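Peptide ABC transporter, peptide-binding protein (Thermus thermophilus, PDB 2D5W) binds oligopeptides, here seen with a bound pentapeptide, and probably delivers them to an ABC transporter for uptake across the membrane. Local coordinates at residues A[407-418]-A[460-468]. Sequence-based numbering, arbitrary orientation.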
loop_
_atom_site.group_PDB
_atom_site.type_symbol
_atom_site.label_atom_id
_atom_site.label_comp_id
_atom_site.label_asym_id
_atom_site.label_seq_id
_atom_site.Cartn_x
_atom_site.Cartn_y
_atom_site.Cartn_z
ATOM N N ILE A 407 -9.819 -12.620 -21.858
ATOM C CA ILE A 407 -9.296 -11.513 -21.077
ATOM C C ILE A 407 -8.109 -11.916 -20.213
ATOM O O ILE A 407 -8.098 -12.991 -19.613
ATOM C CB ILE A 407 -10.439 -10.927 -20.201
ATOM C CG1 ILE A 407 -9.988 -9.640 -19.514
ATOM C CG2 ILE A 407 -10.909 -11.965 -19.187
ATOM C CD1 ILE A 407 -11.121 -8.892 -18.840
ATOM N N GLU A 408 -7.099 -11.054 -20.167
ATOM C CA GLU A 408 -5.916 -11.315 -19.362
ATOM C C GLU A 408 -6.307 -11.216 -17.889
ATOM O O GLU A 408 -7.103 -10.357 -17.513
ATOM C CB GLU A 408 -4.820 -10.291 -19.676
ATOM C CG GLU A 408 -3.512 -10.558 -18.939
ATOM C CD GLU A 408 -2.456 -9.493 -19.182
ATOM O OE1 GLU A 408 -1.372 -9.840 -19.691
ATOM O OE2 GLU A 408 -2.701 -8.313 -18.855
ATOM N N TYR A 409 -5.757 -12.100 -17.063
ATOM C CA TYR A 409 -6.049 -12.106 -15.629
ATOM C C TYR A 409 -4.713 -12.260 -14.915
ATOM O O TYR A 409 -4.118 -13.344 -14.882
ATOM C CB TYR A 409 -6.999 -13.265 -15.307
ATOM C CG TYR A 409 -7.667 -13.264 -13.943
ATOM C CD1 TYR A 409 -8.761 -14.096 -13.708
ATOM C CD2 TYR A 409 -7.194 -12.488 -12.881
ATOM C CE1 TYR A 409 -9.369 -14.164 -12.463
ATOM C CE2 TYR A 409 -7.801 -12.554 -11.615
ATOM C CZ TYR A 409 -8.889 -13.398 -11.420
ATOM O OH TYR A 409 -9.508 -13.504 -10.192
ATOM N N VAL A 410 -4.245 -11.147 -14.365
ATOM C CA VAL A 410 -2.969 -11.076 -13.672
ATOM C C VAL A 410 -3.102 -11.053 -12.160
ATOM O O VAL A 410 -3.992 -10.407 -11.620
ATOM C CB VAL A 410 -2.212 -9.775 -14.055
ATOM C CG1 VAL A 410 -0.900 -9.679 -13.290
ATOM C CG2 VAL A 410 -1.978 -9.725 -15.549
ATOM N N THR A 411 -2.227 -11.782 -11.482
ATOM C CA THR A 411 -2.174 -11.719 -10.031
ATOM C C THR A 411 -0.778 -12.150 -9.607
ATOM O O THR A 411 0.074 -12.452 -10.449
ATOM C CB THR A 411 -3.266 -12.567 -9.319
ATOM O OG1 THR A 411 -3.378 -12.116 -7.960
ATOM C CG2 THR A 411 -2.925 -14.052 -9.322
ATOM N N THR A 412 -0.541 -12.143 -8.302
ATOM C CA THR A 412 0.750 -12.508 -7.738
ATOM C C THR A 412 0.984 -14.013 -7.754
ATOM O O THR A 412 0.323 -14.764 -7.026
ATOM C CB THR A 412 0.858 -12.025 -6.284
ATOM O OG1 THR A 412 -0.269 -12.514 -5.546
ATOM C CG2 THR A 412 0.876 -10.506 -6.208
ATOM N N ALA A 413 1.936 -14.449 -8.572
ATOM C CA ALA A 413 2.275 -15.863 -8.668
ATOM C C ALA A 413 2.739 -16.363 -7.304
ATOM O O ALA A 413 3.412 -15.642 -6.567
ATOM C CB ALA A 413 3.380 -16.070 -9.702
ATOM N N GLY A 414 2.361 -17.591 -6.968
ATOM C CA GLY A 414 2.766 -18.164 -5.697
ATOM C C GLY A 414 1.751 -17.999 -4.584
ATOM O O GLY A 414 1.787 -18.738 -3.599
ATOM N N ASN A 415 0.867 -17.016 -4.708
ATOM C CA ASN A 415 -0.151 -16.803 -3.691
ATOM C C ASN A 415 -1.242 -17.809 -4.029
ATOM O O ASN A 415 -2.090 -17.578 -4.894
ATOM C CB ASN A 415 -0.674 -15.370 -3.753
ATOM C CG ASN A 415 -1.547 -15.029 -2.574
ATOM O OD1 ASN A 415 -2.698 -15.452 -2.499
ATOM N ND2 ASN A 415 -0.996 -14.273 -1.628
ATOM N N VAL A 416 -1.207 -18.938 -3.332
ATOM C CA VAL A 416 -2.121 -20.028 -3.612
ATOM C C VAL A 416 -3.608 -19.716 -3.574
ATOM O O VAL A 416 -4.343 -20.159 -4.458
ATOM C CB VAL A 416 -1.801 -21.242 -2.711
ATOM C CG1 VAL A 416 -2.755 -22.392 -3.015
ATOM C CG2 VAL A 416 -0.360 -21.685 -2.951
ATOM N N VAL A 417 -4.068 -18.945 -2.596
ATOM C CA VAL A 417 -5.496 -18.663 -2.559
ATOM C C VAL A 417 -5.925 -17.861 -3.793
ATOM O O VAL A 417 -7.039 -18.033 -4.293
ATOM C CB VAL A 417 -5.914 -17.945 -1.242
ATOM C CG1 VAL A 417 -5.557 -16.471 -1.286
ATOM C CG2 VAL A 417 -7.406 -18.151 -1.000
ATOM N N ARG A 418 -5.047 -16.999 -4.302
ATOM C CA ARG A 418 -5.364 -16.231 -5.502
ATOM C C ARG A 418 -5.330 -17.122 -6.743
ATOM O O ARG A 418 -6.129 -16.943 -7.663
ATOM C CB ARG A 418 -4.389 -15.064 -5.657
ATOM C CG ARG A 418 -4.718 -13.906 -4.743
ATOM C CD ARG A 418 -3.640 -12.853 -4.762
ATOM N NE ARG A 418 -4.038 -11.688 -3.984
ATOM C CZ ARG A 418 -3.210 -10.717 -3.615
ATOM N NH1 ARG A 418 -1.927 -10.769 -3.953
ATOM N NH2 ARG A 418 -3.671 -9.698 -2.905
ATOM N N TRP A 460 -0.643 -4.153 -18.948
ATOM C CA TRP A 460 -1.576 -5.199 -18.537
ATOM C C TRP A 460 -2.854 -4.716 -19.218
ATOM O O TRP A 460 -3.146 -3.518 -19.221
ATOM C CB TRP A 460 -1.705 -5.356 -17.011
ATOM C CG TRP A 460 -1.935 -4.135 -16.194
ATOM C CD1 TRP A 460 -0.990 -3.268 -15.721
ATOM C CD2 TRP A 460 -3.188 -3.688 -15.672
ATOM N NE1 TRP A 460 -1.580 -2.312 -14.933
ATOM C CE2 TRP A 460 -2.930 -2.546 -14.885
ATOM C CE3 TRP A 460 -4.509 -4.144 -15.792
ATOM C CZ2 TRP A 460 -3.947 -1.851 -14.220
ATOM C CZ3 TRP A 460 -5.517 -3.453 -15.132
ATOM C CH2 TRP A 460 -5.230 -2.320 -14.357
ATOM N N THR A 461 -3.598 -5.644 -19.810
ATOM C CA THR A 461 -4.759 -5.294 -20.621
ATOM C C THR A 461 -6.140 -5.781 -20.223
ATOM O O THR A 461 -7.085 -5.650 -21.007
ATOM C CB THR A 461 -4.531 -5.783 -22.053
ATOM O OG1 THR A 461 -4.376 -7.209 -22.033
ATOM C CG2 THR A 461 -3.271 -5.153 -22.640
ATOM N N GLY A 462 -6.276 -6.347 -19.036
ATOM C CA GLY A 462 -7.581 -6.832 -18.641
ATOM C C GLY A 462 -7.838 -6.696 -17.161
ATOM O O GLY A 462 -8.065 -5.596 -16.659
ATOM N N MET A 463 -7.798 -7.834 -16.475
ATOM C CA MET A 463 -8.026 -7.923 -15.040
ATOM C C MET A 463 -6.704 -8.059 -14.289
ATOM O O MET A 463 -5.791 -8.743 -14.745
ATOM C CB MET A 463 -8.902 -9.141 -14.743
ATOM C CG MET A 463 -10.293 -9.080 -15.360
ATOM S SD MET A 463 -11.113 -10.703 -15.480
ATOM C CE MET A 463 -11.450 -11.062 -13.762
ATOM N N PHE A 464 -6.619 -7.413 -13.129
ATOM C CA PHE A 464 -5.419 -7.456 -12.299
ATOM C C PHE A 464 -5.907 -7.541 -10.853
ATOM O O PHE A 464 -6.424 -6.566 -10.302
ATOM C CB PHE A 464 -4.596 -6.181 -12.541
ATOM C CG PHE A 464 -3.262 -6.134 -11.825
ATOM C CD1 PHE A 464 -2.464 -4.998 -11.940
ATOM C CD2 PHE A 464 -2.804 -7.189 -11.038
ATOM C CE1 PHE A 464 -1.238 -4.908 -11.289
ATOM C CE2 PHE A 464 -1.571 -7.105 -10.379
ATOM C CZ PHE A 464 -0.792 -5.963 -10.506
ATOM N N GLU A 465 -5.770 -8.720 -10.251
ATOM C CA GLU A 465 -6.217 -8.922 -8.879
ATOM C C GLU A 465 -5.118 -8.788 -7.843
ATOM O O GLU A 465 -4.046 -9.378 -7.970
ATOM C CB GLU A 465 -6.858 -10.302 -8.684
ATOM C CG GLU A 465 -7.310 -10.507 -7.228
ATOM C CD GLU A 465 -7.955 -11.853 -6.942
ATOM O OE1 GLU A 465 -8.386 -12.542 -7.890
ATOM O OE2 GLU A 465 -8.047 -12.213 -5.746
ATOM N N PHE A 466 -5.406 -8.004 -6.814
ATOM C CA PHE A 466 -4.496 -7.819 -5.696
ATOM C C PHE A 466 -5.279 -7.089 -4.616
ATOM O O PHE A 466 -6.500 -6.932 -4.725
ATOM C CB PHE A 466 -3.222 -7.051 -6.114
ATOM C CG PHE A 466 -3.456 -5.627 -6.549
ATOM C CD1 PHE A 466 -3.262 -4.569 -5.663
ATOM C CD2 PHE A 466 -3.845 -5.339 -7.856
ATOM C CE1 PHE A 466 -3.450 -3.248 -6.072
ATOM C CE2 PHE A 466 -4.037 -4.019 -8.276
ATOM C CZ PHE A 466 -3.838 -2.973 -7.379
ATOM N N ALA A 467 -4.601 -6.672 -3.557
ATOM C CA ALA A 467 -5.274 -5.961 -2.485
ATOM C C ALA A 467 -4.600 -4.639 -2.183
ATOM O O ALA A 467 -3.373 -4.530 -2.225
ATOM C CB ALA A 467 -5.299 -6.813 -1.217
ATOM N N TRP A 468 -5.413 -3.623 -1.913
ATOM C CA TRP A 468 -4.890 -2.326 -1.506
ATOM C C TRP A 468 -4.968 -2.323 0.014
ATOM O O TRP A 468 -5.993 -2.704 0.585
ATOM C CB TRP A 468 -5.754 -1.164 -2.005
ATOM C CG TRP A 468 -5.617 -0.821 -3.444
ATOM C CD1 TRP A 468 -6.592 -0.900 -4.390
ATOM C CD2 TRP A 468 -4.460 -0.291 -4.103
ATOM N NE1 TRP A 468 -6.121 -0.451 -5.597
ATOM C CE2 TRP A 468 -4.814 -0.071 -5.451
ATOM C CE3 TRP A 468 -3.157 0.023 -3.684
ATOM C CZ2 TRP A 468 -3.916 0.448 -6.388
ATOM C CZ3 TRP A 468 -2.262 0.542 -4.620
ATOM C CH2 TRP A 468 -2.649 0.748 -5.955
HETATM O O HOH W 1 -4.567 -7.526 -17.078
HETATM O O HOH W 2 -7.044 -8.579 -21.801
#
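Met463 packs its side chain across Ile407 and the ring of Tyr409. Its CB lies 3.5 Å from Glu408 O, CG meets Ile407 CD1 at 3.6 Å, and SD rests beside the same methyl and Ile407 CG2. A bend at the last torsion (chi3 70°) turns CE over one face of the Tyr409 ring, 14° off the normal, a CH-pi contact; SD stands higher above that face, a more distant Met-aromatic one. Tyr409 OH donates to Glu465 OE1 (2.7 Å), nearly in line with the C-O bond. Replacing Tyr409 with an alanine would probably leave this buried carboxylate oxygen without its donor and the Met463 methyl without a surface to lie on.

The backbones pair as parallel strands: Met463 N to Glu408 O, Val410 N to Met463 O (2.9 Å, 174° at the hydrogen) and Glu465 N to Val410 O. They belong to a mixed sheet of the solute-binding fold that runs on, through Trp468, into the bound peptide. One residue after Val410, Thr411 OG1 donates to Glu465 O from above the carbonyl plane. Arg418 lays its guanidinium over Phe466 CA, 3.5 Å from NH2; NH1 donates to Thr412 OG1 in the guanidinium plane, while NE bridges to Glu304 and NH2 to the peptide backbone.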